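Local coordinates for TlmII (Streptoalloteichus hindustanus, PDB 4HVM), which takes part in tallysomycin biosynthesis as a nonribosomal peptide synthetase condensation-family protein and probably binds phosphopantetheine, at residues L144-S149 against D282-L287; R171-V176 against V293-D298; S278-L283 against T297-F302; F179-R184 against V330-Y335. All blocks are in the same frame, centred on the assembly; numbering follows the deposited sequence.

Interaction 1. Residues L144-S149 against D282-L287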
loop_
_atom_site.group_PDB
_atom_site.type_symbol
_atom_site.label_atom_id
_atom_site.label_comp_id
_atom_site.label_asym_id
_atom_site.label_seq_id
_atom_site.Cartn_x
_atom_site.Cartn_y
_atom_site.Cartn_z
ATOM N N LEU A 144 6.200 9.925 -1.602
ATOM C CA LEU A 144 5.410 11.129 -1.814
ATOM C C LEU A 144 3.935 10.840 -1.586
ATOM O O LEU A 144 3.247 11.592 -0.904
ATOM C CB LEU A 144 5.617 11.674 -3.229
ATOM C CG LEU A 144 6.988 12.273 -3.551
ATOM C CD1 LEU A 144 6.942 13.015 -4.874
ATOM C CD2 LEU A 144 7.448 13.194 -2.434
ATOM N N LEU A 145 3.456 9.742 -2.162
ATOM C CA LEU A 145 2.053 9.365 -2.048
ATOM C C LEU A 145 1.897 7.922 -1.579
ATOM O O LEU A 145 2.458 7.006 -2.179
ATOM C CB LEU A 145 1.354 9.538 -3.397
ATOM C CG LEU A 145 1.486 10.903 -4.073
ATOM C CD1 LEU A 145 0.747 10.916 -5.401
ATOM C CD2 LEU A 145 0.973 12.003 -3.163
ATOM N N ASP A 146 1.136 7.723 -0.506
ATOM C CA ASP A 146 0.782 6.378 -0.071
ATOM C C ASP A 146 -0.486 5.915 -0.791
ATOM O O ASP A 146 -0.963 6.590 -1.705
ATOM C CB ASP A 146 0.621 6.305 1.452
ATOM C CG ASP A 146 -0.337 7.350 2.003
ATOM O OD1 ASP A 146 -1.103 7.954 1.223
ATOM O OD2 ASP A 146 -0.326 7.561 3.236
ATOM N N ALA A 147 -1.025 4.774 -0.374
ATOM C CA ALA A 147 -2.193 4.184 -1.025
ATOM C C ALA A 147 -3.386 5.135 -1.119
ATOM O O ALA A 147 -4.008 5.263 -2.174
ATOM C CB ALA A 147 -2.595 2.895 -0.312
ATOM N N ARG A 148 -3.692 5.800 -0.009
ATOM C CA ARG A 148 -4.834 6.702 0.059
ATOM C C ARG A 148 -4.599 7.989 -0.726
ATOM O O ARG A 148 -5.508 8.494 -1.386
ATOM C CB ARG A 148 -5.171 7.024 1.517
ATOM C CG ARG A 148 -6.374 7.940 1.699
ATOM C CD ARG A 148 -6.715 8.113 3.170
ATOM N NE ARG A 148 -7.871 8.982 3.377
ATOM C CZ ARG A 148 -8.413 9.235 4.564
ATOM N NH1 ARG A 148 -7.905 8.684 5.658
ATOM N NH2 ARG A 148 -9.464 10.037 4.658
ATOM N N SER A 149 -3.379 8.514 -0.655
ATOM C CA SER A 149 -3.051 9.790 -1.291
ATOM C C SER A 149 -3.160 9.744 -2.813
ATOM O O SER A 149 -3.442 10.762 -3.449
ATOM C CB SER A 149 -1.650 10.254 -0.880
ATOM O OG SER A 149 -1.596 10.535 0.512
ATOM N N ASP A 282 -2.927 3.242 8.288
ATOM C CA ASP A 282 -3.006 4.643 7.899
ATOM C C ASP A 282 -3.020 5.493 9.161
ATOM O O ASP A 282 -3.946 5.402 9.968
ATOM C CB ASP A 282 -4.266 4.907 7.070
ATOM C CG ASP A 282 -4.230 6.249 6.361
ATOM O OD1 ASP A 282 -3.418 7.112 6.756
ATOM O OD2 ASP A 282 -5.012 6.441 5.405
ATOM N N LEU A 283 -1.993 6.321 9.326
ATOM C CA LEU A 283 -1.857 7.136 10.529
ATOM C C LEU A 283 -2.850 8.299 10.582
ATOM O O LEU A 283 -2.998 8.945 11.619
ATOM C CB LEU A 283 -0.422 7.648 10.678
ATOM C CG LEU A 283 0.659 6.569 10.785
ATOM C CD1 LEU A 283 2.038 7.188 10.956
ATOM C CD2 LEU A 283 0.351 5.608 11.924
ATOM N N ARG A 284 -3.518 8.562 9.463
ATOM C CA ARG A 284 -4.539 9.602 9.404
ATOM C C ARG A 284 -5.724 9.240 10.291
ATOM O O ARG A 284 -6.207 10.063 11.067
ATOM C CB ARG A 284 -5.023 9.801 7.965
ATOM C CG ARG A 284 -3.972 10.317 6.993
ATOM C CD ARG A 284 -4.518 10.339 5.573
ATOM N NE ARG A 284 -3.513 10.768 4.606
ATOM C CZ ARG A 284 -2.598 9.965 4.077
ATOM N NH1 ARG A 284 -2.555 8.686 4.422
ATOM N NH2 ARG A 284 -1.722 10.442 3.203
ATOM N N ASP A 285 -6.191 8.002 10.168
ATOM C CA ASP A 285 -7.346 7.538 10.924
ATOM C C ASP A 285 -6.968 7.243 12.370
ATOM O O ASP A 285 -7.711 7.567 13.297
ATOM C CB ASP A 285 -7.934 6.282 10.279
ATOM C CG ASP A 285 -8.381 6.516 8.849
ATOM O OD1 ASP A 285 -8.859 7.634 8.554
ATOM O OD2 ASP A 285 -8.256 5.586 8.021
ATOM N N HIS A 286 -5.805 6.626 12.552
ATOM C CA HIS A 286 -5.358 6.180 13.867
ATOM C C HIS A 286 -4.917 7.322 14.783
ATOM O O HIS A 286 -5.142 7.281 15.995
ATOM C CB HIS A 286 -4.225 5.163 13.715
ATOM C CG HIS A 286 -3.679 4.672 15.019
ATOM N ND1 HIS A 286 -2.363 4.848 15.390
ATOM C CD2 HIS A 286 -4.274 4.016 16.043
ATOM C CE1 HIS A 286 -2.170 4.319 16.584
ATOM N NE2 HIS A 286 -3.314 3.810 17.003
ATOM N N LEU A 287 -4.284 8.337 14.203
ATOM C CA LEU A 287 -3.753 9.450 14.988
ATOM C C LEU A 287 -4.498 10.761 14.759
ATOM O O LEU A 287 -4.081 11.815 15.243
ATOM C CB LEU A 287 -2.260 9.635 14.713
ATOM C CG LEU A 287 -1.338 8.524 15.225
ATOM C CD1 LEU A 287 0.128 8.883 15.013
ATOM C CD2 LEU A 287 -1.612 8.219 16.691
#
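D146 and R284 approach from opposite directions, and the edge of the R284 guanidinium takes the carboxylate. R284 NH1 gives D146 OD2 a fairly straight bond (2.8 Å, 159° at the hydrogen), on the syn side of the carboxylate and close to the guanidinium plane, although the two flat groups are turned 60° apart. NH2 adds only weak bonds. An R284 chain extended from CG to NE spans the gap from the helix 283-286. The same NH1 also bridges D282 OD1 at 2.9 Å, so it lies between two aspartates. D282 OD1 receives R284 N as well, from the opposite face of its plane, which caps the helix.

R148 runs past with its chain extended too, and its CB covers one face of the R284 guanidinium. Its own NH1 reaches D285 OD1 at 3.2 Å, meeting the oxygen from above the carboxylate plane, and makes a long ion pair with D282 OD2, which lies at the guanidinium edge. D146 is the N-cap of the helix 147-161: its OD1 accepts from S149 N at 3.0 Å, while OD2 also takes T297 OG1 and L296 N. Replacing R284 with an alanine would probably leave the D146 carboxylate without its charge partner and D282 OD1 without its NH1 bond.

D146 falls at the aspartate position of the condensation-domain HHxxxDG motif, degenerate here, without the second histidine or the glycine. Its pairing with an arginine from the later half of the chain is consistent with the structural role this aspartate-arginine pair has in related condensation domains: a buried carboxylate held by charge and several donors.

Interaction 2. Residues R171-V176 against V293-D298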
loop_
_atom_site.group_PDB
_atom_site.type_symbol
_atom_site.label_atom_id
_atom_site.label_comp_id
_atom_site.label_asym_id
_atom_site.label_seq_id
_atom_site.Cartn_x
_atom_site.Cartn_y
_atom_site.Cartn_z
ATOM N N ARG A 171 -5.081 19.462 3.856
ATOM C CA ARG A 171 -4.037 19.903 4.772
ATOM C C ARG A 171 -2.668 19.605 4.173
ATOM O O ARG A 171 -2.377 18.460 3.828
ATOM C CB ARG A 171 -4.183 19.190 6.115
ATOM C CG ARG A 171 -3.244 19.688 7.197
ATOM C CD ARG A 171 -3.427 18.884 8.472
ATOM N NE ARG A 171 -2.603 19.377 9.570
ATOM C CZ ARG A 171 -2.415 18.725 10.712
ATOM N NH1 ARG A 171 -2.985 17.542 10.908
ATOM N NH2 ARG A 171 -1.650 19.253 11.659
ATOM N N ASP A 172 -1.834 20.635 4.052
ATOM C CA ASP A 172 -0.507 20.489 3.457
ATOM C C ASP A 172 0.369 19.565 4.304
ATOM O O ASP A 172 0.332 19.611 5.534
ATOM C CB ASP A 172 0.157 21.862 3.285
ATOM C CG ASP A 172 1.297 21.849 2.274
ATOM O OD1 ASP A 172 2.032 20.839 2.198
ATOM O OD2 ASP A 172 1.458 22.857 1.552
ATOM N N PHE A 173 1.148 18.723 3.631
ATOM C CA PHE A 173 2.020 17.768 4.302
ATOM C C PHE A 173 3.114 18.464 5.100
ATOM O O PHE A 173 3.669 17.891 6.035
ATOM C CB PHE A 173 2.645 16.812 3.284
ATOM C CG PHE A 173 3.619 15.839 3.886
ATOM C CD1 PHE A 173 3.166 14.752 4.610
ATOM C CD2 PHE A 173 4.985 16.011 3.727
ATOM C CE1 PHE A 173 4.054 13.854 5.165
ATOM C CE2 PHE A 173 5.879 15.116 4.281
ATOM C CZ PHE A 173 5.412 14.035 5.001
ATOM N N ALA A 174 3.415 19.701 4.725
ATOM C CA ALA A 174 4.442 20.485 5.398
ATOM C C ALA A 174 4.147 20.653 6.890
ATOM O O ALA A 174 5.060 20.770 7.709
ATOM C CB ALA A 174 4.579 21.838 4.727
ATOM N N GLU A 175 2.865 20.655 7.239
ATOM C CA GLU A 175 2.453 20.838 8.627
ATOM C C GLU A 175 2.752 19.611 9.485
ATOM O O GLU A 175 2.862 19.716 10.707
ATOM C CB GLU A 175 0.962 21.174 8.710
ATOM C CG GLU A 175 0.553 22.437 7.969
ATOM C CD GLU A 175 -0.918 22.772 8.155
ATOM O OE1 GLU A 175 -1.596 22.071 8.938
ATOM O OE2 GLU A 175 -1.393 23.737 7.516
ATOM N N VAL A 176 2.880 18.451 8.845
ATOM C CA VAL A 176 3.096 17.201 9.569
ATOM C C VAL A 176 4.379 16.484 9.152
ATOM O O VAL A 176 4.590 15.324 9.501
ATOM C CB VAL A 176 1.905 16.234 9.402
ATOM C CG1 VAL A 176 0.642 16.841 9.992
ATOM C CG2 VAL A 176 1.701 15.889 7.935
ATOM N N VAL A 293 -2.406 14.926 2.059
ATOM C CA VAL A 293 -1.811 14.225 0.928
ATOM C C VAL A 293 -0.326 14.041 1.202
ATOM O O VAL A 293 0.414 15.018 1.312
ATOM C CB VAL A 293 -1.993 15.007 -0.395
ATOM C CG1 VAL A 293 -1.153 14.397 -1.509
ATOM C CG2 VAL A 293 -3.453 15.041 -0.796
ATOM N N GLY A 294 0.100 12.787 1.324
ATOM C CA GLY A 294 1.490 12.474 1.597
ATOM C C GLY A 294 1.704 11.103 2.209
ATOM O O GLY A 294 0.752 10.344 2.404
ATOM N N PRO A 295 2.966 10.776 2.519
ATOM C CA PRO A 295 3.319 9.492 3.132
ATOM C C PRO A 295 2.972 9.438 4.618
ATOM O O PRO A 295 3.727 9.944 5.449
ATOM C CB PRO A 295 4.835 9.421 2.942
ATOM C CG PRO A 295 5.272 10.846 2.905
ATOM C CD PRO A 295 4.152 11.610 2.254
ATOM N N LEU A 296 1.843 8.815 4.941
ATOM C CA LEU A 296 1.411 8.670 6.325
ATOM C C LEU A 296 0.938 7.243 6.617
ATOM O O LEU A 296 0.166 7.008 7.546
ATOM C CB LEU A 296 0.311 9.684 6.648
ATOM C CG LEU A 296 0.772 11.142 6.739
ATOM C CD1 LEU A 296 -0.403 12.054 7.026
ATOM C CD2 LEU A 296 1.849 11.307 7.804
ATOM N N THR A 297 1.408 6.296 5.812
ATOM C CA THR A 297 1.062 4.895 5.998
ATOM C C THR A 297 2.306 4.114 6.397
ATOM O O THR A 297 3.360 4.246 5.775
ATOM C CB THR A 297 0.464 4.281 4.719
ATOM O OG1 THR A 297 -0.691 5.029 4.320
ATOM C CG2 THR A 297 0.071 2.831 4.960
ATOM N N ASP A 298 2.179 3.305 7.444
ATOM C CA ASP A 298 3.299 2.522 7.944
ATOM C C ASP A 298 2.884 1.074 8.180
ATOM O O ASP A 298 1.698 0.770 8.288
ATOM C CB ASP A 298 3.832 3.134 9.237
ATOM C CG ASP A 298 5.202 2.609 9.611
ATOM O OD1 ASP A 298 5.957 2.179 8.710
ATOM O OD2 ASP A 298 5.527 2.640 10.814
#
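F173 lies against the loop at G294 and P295, held on a short bend that opens with an Asx turn: D172 OD1 accepts from A174 N at 3.1 Å. The bend belongs to the loop between helices 147-161 and 185-198 of this condensation-family fold, and it packs on the segment leading into strand 297-305.

The aromatic contact is a CH-pi interaction. P295 CD sits over one face of the F173 ring, 4.0 Å from the centroid and displaced toward the rim, and the two side chains cross at about a right angle. With CG anti to the backbone N (chi1 177°), the ring is thrown across to the loop, and S17 touches it as well.

Apolar contacts extend this. L296 CD2 comes to the edge of the same ring, near its plane, 4.3 Å from F173 CE1, and V176 CG2 stands beside L296 CD1, so the leucine's two methyls divide between phenylalanine and valine. The backbone angles of G294 by themselves call for glycine; separately, a CB there would run into F173 CD1.

The polar bonds run within the bend or to third parties. R171 NE forms a salt bridge with E175 OE1, and V176 CG1 covers a face of the R171 guanidinium. In the 293-296 loop, G294 N goes to S149 OG. Near the base of the ring, F173 CB rests 3.5 Å from the carbonyl oxygen V293 O.

Interaction 3. Residues S278-L283 against T297-F302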
loop_
_atom_site.group_PDB
_atom_site.type_symbol
_atom_site.label_atom_id
_atom_site.label_comp_id
_atom_site.label_asym_id
_atom_site.label_seq_id
_atom_site.Cartn_x
_atom_site.Cartn_y
_atom_site.Cartn_z
ATOM N N SER A 278 2.409 -9.162 8.710
ATOM C CA SER A 278 2.659 -7.742 8.516
ATOM C C SER A 278 1.504 -7.105 7.753
ATOM O O SER A 278 1.032 -7.652 6.758
ATOM C CB SER A 278 3.968 -7.526 7.754
ATOM O OG SER A 278 4.132 -6.163 7.404
ATOM N N THR A 279 1.045 -5.951 8.225
ATOM C CA THR A 279 0.002 -5.212 7.522
ATOM C C THR A 279 0.240 -3.714 7.647
ATOM O O THR A 279 0.985 -3.271 8.520
ATOM C CB THR A 279 -1.403 -5.561 8.053
ATOM O OG1 THR A 279 -2.402 -4.962 7.217
ATOM C CG2 THR A 279 -1.577 -5.071 9.482
ATOM N N GLU A 280 -0.395 -2.934 6.778
ATOM C CA GLU A 280 -0.232 -1.485 6.812
ATOM C C GLU A 280 -1.253 -0.812 7.725
ATOM O O GLU A 280 -2.303 -1.377 8.028
ATOM C CB GLU A 280 -0.312 -0.891 5.403
ATOM C CG GLU A 280 0.898 -1.190 4.539
ATOM C CD GLU A 280 0.601 -2.194 3.446
ATOM O OE1 GLU A 280 -0.413 -2.015 2.737
ATOM O OE2 GLU A 280 1.382 -3.158 3.297
ATOM N N VAL A 281 -0.921 0.396 8.168
ATOM C CA VAL A 281 -1.812 1.199 8.993
ATOM C C VAL A 281 -1.762 2.650 8.532
ATOM O O VAL A 281 -0.682 3.215 8.384
ATOM C CB VAL A 281 -1.416 1.124 10.481
ATOM C CG1 VAL A 281 -2.058 2.255 11.268
ATOM C CG2 VAL A 281 -1.806 -0.221 11.063
ATOM N N ASP A 282 -2.927 3.242 8.288
ATOM C CA ASP A 282 -3.006 4.643 7.899
ATOM C C ASP A 282 -3.020 5.493 9.161
ATOM O O ASP A 282 -3.946 5.402 9.968
ATOM C CB ASP A 282 -4.266 4.907 7.070
ATOM C CG ASP A 282 -4.230 6.249 6.361
ATOM O OD1 ASP A 282 -3.418 7.112 6.756
ATOM O OD2 ASP A 282 -5.012 6.441 5.405
ATOM N N LEU A 283 -1.993 6.321 9.326
ATOM C CA LEU A 283 -1.857 7.136 10.529
ATOM C C LEU A 283 -2.850 8.299 10.582
ATOM O O LEU A 283 -2.998 8.945 11.619
ATOM C CB LEU A 283 -0.422 7.648 10.678
ATOM C CG LEU A 283 0.659 6.569 10.785
ATOM C CD1 LEU A 283 2.038 7.188 10.956
ATOM C CD2 LEU A 283 0.351 5.608 11.924
ATOM N N THR A 297 1.408 6.296 5.812
ATOM C CA THR A 297 1.062 4.895 5.998
ATOM C C THR A 297 2.306 4.114 6.397
ATOM O O THR A 297 3.360 4.246 5.775
ATOM C CB THR A 297 0.464 4.281 4.719
ATOM O OG1 THR A 297 -0.691 5.029 4.320
ATOM C CG2 THR A 297 0.071 2.831 4.960
ATOM N N ASP A 298 2.179 3.305 7.444
ATOM C CA ASP A 298 3.299 2.522 7.944
ATOM C C ASP A 298 2.884 1.074 8.180
ATOM O O ASP A 298 1.698 0.770 8.288
ATOM C CB ASP A 298 3.832 3.134 9.237
ATOM C CG ASP A 298 5.202 2.609 9.611
ATOM O OD1 ASP A 298 5.957 2.179 8.710
ATOM O OD2 ASP A 298 5.527 2.640 10.814
ATOM N N ARG A 299 3.870 0.186 8.258
ATOM C CA ARG A 299 3.613 -1.232 8.480
ATOM C C ARG A 299 3.801 -1.623 9.945
ATOM O O ARG A 299 4.747 -1.183 10.599
ATOM C CB ARG A 299 4.527 -2.078 7.591
ATOM C CG ARG A 299 4.157 -2.050 6.120
ATOM C CD ARG A 299 5.200 -2.770 5.278
ATOM N NE ARG A 299 6.438 -2.004 5.166
ATOM C CZ ARG A 299 7.523 -2.422 4.522
ATOM N NH1 ARG A 299 7.533 -3.610 3.932
ATOM N NH2 ARG A 299 8.601 -1.650 4.471
ATOM N N VAL A 300 2.888 -2.442 10.458
ATOM C CA VAL A 300 3.021 -2.980 11.808
ATOM C C VAL A 300 3.173 -4.501 11.776
ATOM O O VAL A 300 2.576 -5.176 10.939
ATOM C CB VAL A 300 1.837 -2.575 12.713
ATOM C CG1 VAL A 300 1.758 -1.064 12.827
ATOM C CG2 VAL A 300 0.534 -3.134 12.179
ATOM N N VAL A 301 3.989 -5.032 12.681
ATOM C CA VAL A 301 4.193 -6.472 12.780
ATOM C C VAL A 301 3.476 -7.008 14.014
ATOM O O VAL A 301 3.719 -6.545 15.128
ATOM C CB VAL A 301 5.688 -6.816 12.867
ATOM C CG1 VAL A 301 5.881 -8.315 13.023
ATOM C CG2 VAL A 301 6.418 -6.298 11.637
ATOM N N PHE A 302 2.581 -7.970 13.813
ATOM C CA PHE A 302 1.808 -8.542 14.914
ATOM C C PHE A 302 1.737 -10.058 14.810
ATOM O O PHE A 302 1.898 -10.621 13.728
ATOM C CB PHE A 302 0.396 -7.949 14.960
ATOM C CG PHE A 302 -0.450 -8.293 13.768
ATOM C CD1 PHE A 302 -0.299 -7.611 12.573
ATOM C CD2 PHE A 302 -1.411 -9.288 13.848
ATOM C CE1 PHE A 302 -1.078 -7.926 11.480
ATOM C CE2 PHE A 302 -2.193 -9.602 12.760
ATOM C CZ PHE A 302 -2.027 -8.922 11.575
#
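T279 and F302 meet through a methyl group: OG1 of T279 is anti to the backbone N (chi1 -172°), which swings CG2 toward the neighbouring strand, while F302 turns its CG between its own N and carbonyl carbon (chi1 65°). CG2 of T279 then lies 3.5 Å from F302 CE1, and the threonine stands alongside V300, pointing the same way. T279 OG1 is hydrogen-bonded to V361 O of the neighbouring strand 359-361.

V281 CG2 reaches V300 CG2 at 3.9 Å, the two valines crossing at about a right angle. On the face that carries S278 and D282, E280 and R299 lie side by side, pointing the same way, and touch through their aliphatic parts, with E280 CG 3.7 Å from R299 CG. Their charged ends stay apart; E280 bends at chi2 and its OE2 is hydrogen-bonded to H362 ND1. T297 CG2 packs on E280 CB, and its OG1 turns to D146.

Backbone pairing fixes this register. T279 and V300 form an antiparallel hydrogen-bonded pair (V300 N to T279 O 2.8 Å), as do V281 and D298 (D298 N to V281 O 3.0 Å).

The N-to-C directions of strands 278-282 and 297-302 lie 140° apart, a strongly twisted pair joined by helix 283-286 and the loop that follows it. Strand 297-305 is outermost in its sheet, whereas 274-282 has 359-361 on its other flank. F325 of helix 314-330 covers the T279, V281 and V300 face; Y335 of helix 335-344 touches R299 and V301 on the other.

Interaction 4. Residues F179-R184 against V330-Y335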
loop_
_atom_site.group_PDB
_atom_site.type_symbol
_atom_site.label_atom_id
_atom_site.label_comp_id
_atom_site.label_asym_id
_atom_site.label_seq_id
_atom_site.Cartn_x
_atom_site.Cartn_y
_atom_site.Cartn_z
ATOM N N PHE A 179 6.228 15.771 12.119
ATOM C CA PHE A 179 5.448 14.978 13.065
ATOM C C PHE A 179 6.009 13.575 13.270
ATOM O O PHE A 179 6.443 12.917 12.324
ATOM C CB PHE A 179 3.981 14.898 12.638
ATOM C CG PHE A 179 3.147 14.006 13.513
ATOM C CD1 PHE A 179 2.765 14.420 14.780
ATOM C CD2 PHE A 179 2.740 12.757 13.068
ATOM C CE1 PHE A 179 1.999 13.606 15.589
ATOM C CE2 PHE A 179 1.972 11.937 13.872
ATOM C CZ PHE A 179 1.601 12.363 15.135
ATOM N N HIS A 180 5.985 13.126 14.522
ATOM C CA HIS A 180 6.448 11.793 14.886
ATOM C C HIS A 180 5.620 11.288 16.060
ATOM O O HIS A 180 5.542 11.949 17.095
ATOM C CB HIS A 180 7.929 11.830 15.268
ATOM C CG HIS A 180 8.611 10.498 15.194
ATOM N ND1 HIS A 180 8.298 9.452 16.035
ATOM C CD2 HIS A 180 9.597 10.048 14.383
ATOM C CE1 HIS A 180 9.059 8.411 15.741
ATOM N NE2 HIS A 180 9.856 8.748 14.743
ATOM N N PRO A 181 4.992 10.115 15.902
ATOM C CA PRO A 181 4.139 9.521 16.938
ATOM C C PRO A 181 4.894 9.291 18.243
ATOM O O PRO A 181 4.273 9.181 19.299
ATOM C CB PRO A 181 3.736 8.177 16.326
ATOM C CG PRO A 181 3.853 8.375 14.862
ATOM C CD PRO A 181 5.030 9.288 14.684
ATOM N N LEU A 182 6.220 9.222 18.159
ATOM C CA LEU A 182 7.067 9.012 19.327
ATOM C C LEU A 182 7.930 10.241 19.590
ATOM O O LEU A 182 9.147 10.143 19.759
ATOM C CB LEU A 182 7.946 7.779 19.129
ATOM C CG LEU A 182 7.207 6.515 18.694
ATOM C CD1 LEU A 182 8.170 5.350 18.583
ATOM C CD2 LEU A 182 6.079 6.187 19.658
ATOM N N ASP A 183 7.291 11.405 19.615
ATOM C CA ASP A 183 8.007 12.656 19.824
ATOM C C ASP A 183 8.600 12.736 21.230
ATOM O O ASP A 183 9.705 13.251 21.415
ATOM C CB ASP A 183 7.089 13.851 19.557
ATOM C CG ASP A 183 7.862 15.118 19.230
ATOM O OD1 ASP A 183 8.387 15.221 18.099
ATOM O OD2 ASP A 183 7.935 16.014 20.101
ATOM N N ARG A 184 7.864 12.229 22.216
ATOM C CA ARG A 184 8.366 12.175 23.584
ATOM C C ARG A 184 9.382 11.054 23.728
ATOM O O ARG A 184 9.141 9.929 23.296
ATOM C CB ARG A 184 7.228 11.978 24.586
ATOM C CG ARG A 184 6.501 13.259 24.952
ATOM C CD ARG A 184 5.805 13.139 26.299
ATOM N NE ARG A 184 4.776 12.104 26.295
ATOM C CZ ARG A 184 4.575 11.247 27.290
ATOM N NH1 ARG A 184 3.614 10.339 27.198
ATOM N NH2 ARG A 184 5.334 11.299 28.376
ATOM N N VAL A 330 -0.922 -0.563 20.003
ATOM C CA VAL A 330 -0.757 0.120 21.285
ATOM C C VAL A 330 0.714 0.428 21.550
ATOM O O VAL A 330 1.060 1.524 21.998
ATOM C CB VAL A 330 -1.332 -0.716 22.455
ATOM C CG1 VAL A 330 -0.783 -0.231 23.788
ATOM C CG2 VAL A 330 -2.845 -0.661 22.452
ATOM N N HIS A 331 1.576 -0.539 21.249
ATOM C CA HIS A 331 3.017 -0.373 21.425
ATOM C C HIS A 331 3.712 -0.077 20.099
ATOM O O HIS A 331 4.747 -0.665 19.782
ATOM C CB HIS A 331 3.620 -1.622 22.068
ATOM C CG HIS A 331 2.971 -2.006 23.360
ATOM N ND1 HIS A 331 1.893 -2.864 23.426
ATOM C CD2 HIS A 331 3.238 -1.641 24.636
ATOM C CE1 HIS A 331 1.530 -3.015 24.687
ATOM N NE2 HIS A 331 2.331 -2.285 25.442
ATOM N N TYR A 332 3.140 0.851 19.340
ATOM C CA TYR A 332 3.629 1.167 18.003
ATOM C C TYR A 332 5.082 1.630 17.982
ATOM O O TYR A 332 5.512 2.434 18.811
ATOM C CB TYR A 332 2.733 2.212 17.331
ATOM C CG TYR A 332 3.291 2.765 16.037
ATOM C CD1 TYR A 332 3.302 1.998 14.878
ATOM C CD2 TYR A 332 3.800 4.057 15.973
ATOM C CE1 TYR A 332 3.810 2.498 13.692
ATOM C CE2 TYR A 332 4.310 4.568 14.791
ATOM C CZ TYR A 332 4.311 3.781 13.655
ATOM O OH TYR A 332 4.815 4.273 12.475
ATOM N N LEU A 333 5.829 1.088 17.028
ATOM C CA LEU A 333 7.184 1.525 16.726
ATOM C C LEU A 333 7.340 1.413 15.215
ATOM O O LEU A 333 7.042 0.361 14.643
ATOM C CB LEU A 333 8.208 0.642 17.439
ATOM C CG LEU A 333 9.682 1.024 17.290
ATOM C CD1 LEU A 333 10.004 2.285 18.081
ATOM C CD2 LEU A 333 10.586 -0.124 17.713
ATOM N N PRO A 334 7.781 2.502 14.563
ATOM C CA PRO A 334 7.909 2.562 13.103
ATOM C C PRO A 334 8.616 1.337 12.525
ATOM O O PRO A 334 9.615 0.878 13.084
ATOM C CB PRO A 334 8.745 3.822 12.885
ATOM C CG PRO A 334 8.404 4.693 14.043
ATOM C CD PRO A 334 8.220 3.753 15.207
ATOM N N TYR A 335 8.082 0.817 11.422
ATOM C CA TYR A 335 8.570 -0.425 10.830
ATOM C C TYR A 335 10.064 -0.402 10.549
ATOM O O TYR A 335 10.747 -1.407 10.731
ATOM C CB TYR A 335 7.803 -0.744 9.547
ATOM C CG TYR A 335 8.163 -2.076 8.931
ATOM C CD1 TYR A 335 7.611 -3.252 9.412
ATOM C CD2 TYR A 335 9.050 -2.156 7.864
ATOM C CE1 TYR A 335 7.933 -4.470 8.852
ATOM C CE2 TYR A 335 9.380 -3.372 7.297
ATOM C CZ TYR A 335 8.818 -4.525 7.795
ATOM O OH TYR A 335 9.143 -5.739 7.235
#
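L182 reaches across to L333 and P334 with one methyl: its CD1 lies 3.6 Å from L333 CD1 and comes end-on to P334 CD at 3.7 Å, the two leucines crossing at about a right angle. The second methyl, CD2, rests near Y332 O. P181 adds a ring contact, its CG 3.8 Å from Y332 CE2, and H180 CE1 touches P334 CG more loosely, the two side chains again crossing at about a right angle.

What sets these groups in place is largely local. H180 ND1 accepts from L182 N at 3.0 Å, almost exactly in the imidazole plane, and this bond closes the loop locally, with P181 and L182 turned to the partner segment. H180 CG lies anti to its N (chi1 -160°), carrying the ring over to F18. A leucine in place of H180 would probably leave L182 N without its acceptor and let the loop turn away from P334.

Farther out, Y332 is fixed by its OH on D298 OD2 and by R191 NH1 on its carbonyl oxygen. R191 and V187 of helix 185-198 also back L182, while F18 of helix 18-27 touches P181, Y332 and P334.

The loop before helix 185-198, in the earlier half of the chain, thus meets the loop between helices 314-330 and 335-344, in the later half, as expected at the interface of the two halves of a condensation-domain fold.

The four contacts gather round the region where strands 274-282 and 297-305 meet the earlier half of the chain. Centres of interactions 1 and 2 lie about 7 Å apart, 1 and 3 about 10 Å, and 3 and 4 about 12 Å, with 2 and 3 about 16 Å apart. Along the chain 144-149, 171-176 and 179-184 come first; their partners 282-287, 293-298 and 330-335 follow in the same order, so interactions 1, 2 and 4 cross one another, while interaction 3 pairs two strands that follow each other closely in the chain. Interactions 2 and 3 share T297 and D298, and D298 connects both to interaction 4. The later half is thus tied repeatedly to the earlier one.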